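Local coordinates for protein pre-crRNA processing endonuclease (Streptococcus mutans, PDB 4R0J) that probably processes CRISPR precursor RNA as a Cas5 endonuclease of subtype I-C, part of a bacterial defence against mobile genetic elements, at residues 14-19 with 96-101; 20-25 with 37-42. All coordinates share one frame; numbering follows the deposited sequence.

Contact 1: 14-19 with 96-101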
# COMPACT_ATOMS: atom_id res chain seq x y z
N ARG A 14 -7.28 -7.97 1.99
CA ARG A 14 -8.35 -6.99 1.93
C ARG A 14 -8.24 -6.04 3.13
O ARG A 14 -8.13 -6.48 4.28
CB ARG A 14 -9.71 -7.68 1.89
CG ARG A 14 -10.88 -6.72 2.01
CD ARG A 14 -12.19 -7.41 1.76
NE ARG A 14 -12.35 -8.60 2.59
CZ ARG A 14 -13.12 -9.64 2.27
NH1 ARG A 14 -13.80 -9.63 1.13
NH2 ARG A 14 -13.20 -10.68 3.08
N ILE A 15 -8.25 -4.74 2.86
CA ILE A 15 -8.13 -3.71 3.89
C ILE A 15 -9.40 -2.87 3.88
O ILE A 15 -9.79 -2.36 2.83
CB ILE A 15 -6.97 -2.72 3.57
CG1 ILE A 15 -5.72 -3.46 3.07
CG2 ILE A 15 -6.71 -1.80 4.75
CD1 ILE A 15 -5.16 -4.44 4.05
N ARG A 16 -10.04 -2.74 5.04
CA ARG A 16 -11.25 -1.93 5.15
C ARG A 16 -11.10 -0.87 6.24
O ARG A 16 -10.41 -1.09 7.24
CB ARG A 16 -12.46 -2.81 5.48
CG ARG A 16 -12.92 -3.70 4.33
CD ARG A 16 -13.88 -4.75 4.88
NE ARG A 16 -14.45 -5.58 3.82
CZ ARG A 16 -15.11 -6.71 4.04
NH1 ARG A 16 -15.29 -7.15 5.28
NH2 ARG A 16 -15.59 -7.40 3.01
N GLY A 17 -11.75 0.27 6.06
CA GLY A 17 -11.71 1.31 7.07
C GLY A 17 -12.86 2.26 6.94
O GLY A 17 -13.32 2.54 5.83
N ASP A 18 -13.34 2.78 8.06
CA ASP A 18 -14.42 3.75 8.02
C ASP A 18 -13.91 5.10 7.52
O ASP A 18 -14.68 5.91 6.99
CB ASP A 18 -15.08 3.89 9.39
CG ASP A 18 -15.91 2.68 9.76
OD1 ASP A 18 -16.20 1.87 8.85
OD2 ASP A 18 -16.28 2.53 10.94
N ARG A 19 -12.62 5.33 7.70
CA ARG A 19 -12.02 6.62 7.41
C ARG A 19 -10.55 6.44 7.05
O ARG A 19 -9.87 5.55 7.58
CB ARG A 19 -12.16 7.53 8.64
CG ARG A 19 -11.52 8.89 8.52
CD ARG A 19 -11.79 9.72 9.76
NE ARG A 19 -13.23 9.92 9.96
CZ ARG A 19 -13.75 10.53 11.02
NH1 ARG A 19 -12.96 11.00 11.98
NH2 ARG A 19 -15.07 10.67 11.12
N ASP A 96 -15.41 5.18 4.21
CA ASP A 96 -15.89 3.86 3.81
C ASP A 96 -15.06 3.24 2.68
O ASP A 96 -15.57 3.01 1.57
CB ASP A 96 -17.38 3.92 3.44
CG ASP A 96 -17.97 2.54 3.14
OD1 ASP A 96 -17.34 1.52 3.50
OD2 ASP A 96 -19.07 2.49 2.54
N VAL A 97 -13.79 2.97 2.97
CA VAL A 97 -12.86 2.46 1.97
C VAL A 97 -12.65 0.96 2.08
O VAL A 97 -12.76 0.37 3.17
CB VAL A 97 -11.49 3.19 2.06
CG1 VAL A 97 -11.69 4.68 1.90
CG2 VAL A 97 -10.78 2.86 3.39
N GLU A 98 -12.38 0.35 0.94
CA GLU A 98 -11.99 -1.05 0.86
C GLU A 98 -10.98 -1.20 -0.25
O GLU A 98 -11.22 -0.78 -1.40
CB GLU A 98 -13.22 -1.95 0.60
CG GLU A 98 -12.82 -3.38 0.34
CD GLU A 98 -14.00 -4.32 0.29
OE1 GLU A 98 -15.06 -4.01 0.87
OE2 GLU A 98 -13.85 -5.39 -0.34
N TYR A 99 -9.82 -1.77 0.07
CA TYR A 99 -8.77 -1.99 -0.91
C TYR A 99 -8.39 -3.46 -0.90
O TYR A 99 -8.37 -4.10 0.15
CB TYR A 99 -7.53 -1.13 -0.59
CG TYR A 99 -7.89 0.32 -0.44
CD1 TYR A 99 -8.31 1.06 -1.54
CD2 TYR A 99 -7.82 0.95 0.79
CE1 TYR A 99 -8.67 2.38 -1.43
CE2 TYR A 99 -8.18 2.28 0.92
CZ TYR A 99 -8.58 3.00 -0.20
OH TYR A 99 -8.94 4.31 -0.07
N LEU A 100 -8.14 -4.00 -2.08
CA LEU A 100 -7.56 -5.33 -2.22
C LEU A 100 -6.13 -5.13 -2.68
O LEU A 100 -5.87 -4.44 -3.67
CB LEU A 100 -8.35 -6.14 -3.25
CG LEU A 100 -9.88 -6.09 -3.15
CD1 LEU A 100 -10.52 -6.94 -4.26
CD2 LEU A 100 -10.36 -6.54 -1.77
N VAL A 101 -5.18 -5.71 -1.95
CA VAL A 101 -3.77 -5.48 -2.23
C VAL A 101 -3.07 -6.77 -2.64
O VAL A 101 -3.24 -7.81 -2.01
CB VAL A 101 -3.04 -4.87 -1.03
CG1 VAL A 101 -1.60 -4.59 -1.40
CG2 VAL A 101 -3.73 -3.57 -0.61

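Contact 2: 20-25 with 37-42. With SO4 (sulfate ion), chain B.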
# COMPACT_ATOMS: atom_id res chain seq x y z
N ALA A 20 -10.06 7.27 6.15
CA ALA A 20 -8.65 7.22 5.80
C ALA A 20 -8.15 8.60 5.40
O ALA A 20 -8.94 9.48 5.04
CB ALA A 20 -8.40 6.19 4.67
N LEU A 21 -6.84 8.80 5.52
CA LEU A 21 -6.21 10.06 5.15
C LEU A 21 -4.86 9.75 4.51
O LEU A 21 -3.89 9.43 5.20
CB LEU A 21 -6.02 10.95 6.37
CG LEU A 21 -5.38 12.33 6.16
CD1 LEU A 21 -6.21 13.15 5.18
CD2 LEU A 21 -5.23 13.07 7.49
N PHE A 22 -4.80 9.84 3.20
CA PHE A 22 -3.58 9.54 2.46
C PHE A 22 -3.05 10.86 1.93
O PHE A 22 -3.75 11.58 1.22
CB PHE A 22 -3.86 8.57 1.31
CG PHE A 22 -4.44 7.26 1.76
CD1 PHE A 22 -3.80 6.50 2.74
CD2 PHE A 22 -5.63 6.79 1.22
CE1 PHE A 22 -4.33 5.29 3.17
CE2 PHE A 22 -6.18 5.59 1.64
CZ PHE A 22 -5.52 4.83 2.62
N THR A 23 -1.83 11.20 2.31
CA THR A 23 -1.35 12.55 2.05
C THR A 23 -0.10 12.61 1.20
O THR A 23 0.56 11.61 0.96
CB THR A 23 -1.11 13.35 3.34
OG1 THR A 23 -0.17 12.65 4.18
CG2 THR A 23 -2.42 13.55 4.09
N ASN A 24 0.18 13.81 0.71
CA ASN A 24 1.44 14.14 0.10
C ASN A 24 2.35 14.72 1.18
O ASN A 24 2.18 15.86 1.60
CB ASN A 24 1.22 15.18 -0.99
CG ASN A 24 2.50 15.58 -1.66
OD1 ASN A 24 3.56 15.03 -1.37
ND2 ASN A 24 2.41 16.52 -2.59
N PRO A 25 3.31 13.92 1.64
CA PRO A 25 4.20 14.34 2.72
C PRO A 25 5.35 15.20 2.21
O PRO A 25 6.15 15.69 3.00
CB PRO A 25 4.74 13.01 3.24
CG PRO A 25 4.78 12.12 2.04
CD PRO A 25 3.60 12.55 1.16
N SER A 37 -7.33 10.73 -3.28
CA SER A 37 -8.55 9.93 -3.43
C SER A 37 -8.36 8.42 -3.25
O SER A 37 -9.34 7.69 -3.08
CB SER A 37 -9.16 10.18 -4.81
OG SER A 37 -9.64 11.51 -4.88
N VAL A 38 -7.11 7.96 -3.30
CA VAL A 38 -6.74 6.55 -3.20
C VAL A 38 -5.40 6.47 -2.46
O VAL A 38 -4.71 7.48 -2.34
CB VAL A 38 -6.57 5.89 -4.59
CG1 VAL A 38 -7.90 5.91 -5.37
CG2 VAL A 38 -5.47 6.60 -5.36
N PRO A 39 -5.01 5.27 -1.98
CA PRO A 39 -3.73 5.16 -1.27
C PRO A 39 -2.54 5.40 -2.19
O PRO A 39 -2.56 5.06 -3.37
CB PRO A 39 -3.68 3.69 -0.82
CG PRO A 39 -5.04 3.12 -1.07
CD PRO A 39 -5.72 3.98 -2.09
N THR A 40 -1.50 5.97 -1.62
CA THR A 40 -0.22 6.06 -2.29
C THR A 40 0.55 4.75 -2.07
O THR A 40 0.21 3.93 -1.20
CB THR A 40 0.59 7.18 -1.65
OG1 THR A 40 0.71 6.91 -0.25
CG2 THR A 40 -0.10 8.54 -1.81
N ARG A 41 1.63 4.55 -2.82
CA ARG A 41 2.45 3.38 -2.54
C ARG A 41 2.97 3.46 -1.11
O ARG A 41 2.97 2.46 -0.40
CB ARG A 41 3.62 3.21 -3.51
CG ARG A 41 4.10 1.75 -3.51
CD ARG A 41 5.30 1.49 -4.38
NE ARG A 41 6.55 1.66 -3.63
CZ ARG A 41 7.72 1.18 -4.03
NH1 ARG A 41 8.81 1.39 -3.29
NH2 ARG A 41 7.82 0.49 -5.16
N GLN A 42 3.38 4.66 -0.69
CA GLN A 42 3.87 4.84 0.69
C GLN A 42 2.86 4.31 1.70
O GLN A 42 3.21 3.58 2.63
CB GLN A 42 4.15 6.31 0.99
CG GLN A 42 4.77 6.49 2.38
CD GLN A 42 4.64 7.89 2.93
OE1 GLN A 42 3.68 8.60 2.65
NE2 GLN A 42 5.63 8.31 3.73
S SO4 B . 11.21 0.10 -5.42
O1 SO4 B . 12.49 0.33 -6.08
O2 SO4 B . 10.20 0.97 -6.03
O3 SO4 B . 10.82 -1.29 -5.59
O4 SO4 B . 11.33 0.40 -3.99
O HOH W 1 1.46 8.97 1.31

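Contact 1: 14-19 with 96-101
Two neighbouring antiparallel strands of the large sheet meet here, 11-17 and 97-107, paired from Arg14 opposite Leu100 to Gly17 opposite Val97. Ile15 and Tyr99 form a hydrogen-bonded pair, Ile15 N reaching Tyr99 O at 2.8 Å almost straight (173°), and Tyr99 N returning the bond to Ile15 O. Gly17 and Val97 make the next such pair, and Val97 CG2 lies 3.5 Å from Gly17 O, close over a glycine, which has no side chain to obstruct it. Beyond it Asp96 N bonds Asp18 O from above the carbonyl plane, as both chains turn a corner.

On one face the long charged chains of Arg14, Arg16 and Glu98 suit a partly solvated surface, and Leu100 CD2 packs against the aliphatic Arg14 CG. Glu98 extends alongside Arg16, and its OE1 takes a weak, salt-bridging bond from Arg16 NE at 3.4 Å, the guanidinium and carboxylate planes 63° apart. Glu98 OE2 touches Arg14 CD, but the Arg14 chain bends at chi3 (52°) and its NH2 salt-bridges Asp151. The other face, with Ile15, Val97, Tyr99 and Val101, is largely apolar: Ile15 packs on Ile47 and Val101 on Leu44 of helix 41-51. Strands 147-152 and 57-66 flank the pair.

Contact 2: 20-25 with 37-42
One water joins the two segments by three bonds: it donates to Gln42 OE1 at 2.6 Å and to Thr23 O at 2.8 Å, and accepts from Thr40 OG1 at 2.7 Å. No direct hydrogen bond crosses the contact, so this water is its polar link. Thr40 is the N-cap of helix 41-51, and its OG1 also accepts from Ala43 N. With chi1 at 57°, OG1 sits between backbone N and carbonyl carbon, able to serve helix and water together. Gln42 is long enough to bring its amide oxygen to the water and against Pro25 CG.

Deeper in, Phe22 supplies a flat apolar surface. Pro39 CA stands over one ring face, 3.8 Å from the centroid and 21° off the normal, a CH-pi contact. Pro39 CG reaches Phe22 CE2 at 3.8 Å, the two side chains running the same way. Arg41 points elsewhere, bonding a sulfate, probably from the crystallisation liquor, through NH1 and NH2; Tyr181 OH and Gln208 N bond the same ion. Phe22 also touches Ala43 of helix 41-51, and Val38 and Thr40 lean on Met175 of strand 169-179.

The centres of the two contacts lie about 13 Å apart, and contact 2 is nested within the chain loop that contact 1 closes. Segment 14-19 ends the first strand of the large sheet and leads directly into 20-25; the chain returns through 37-42, where helix 41-51 starts, and segment 96-101 comes last. Tyr99 joins them: its CE1 lies 3.4 Å from Pro39 CD and its OH 3.5 Å from Phe22 CE2. Helix 41-51 is common to both contacts. The corners at Asp18 and Asp96 connect strands 11-17 and 97-107 of the large sheet to strands 19-20 and 91-95 of the small one, all within the Cas5 family region.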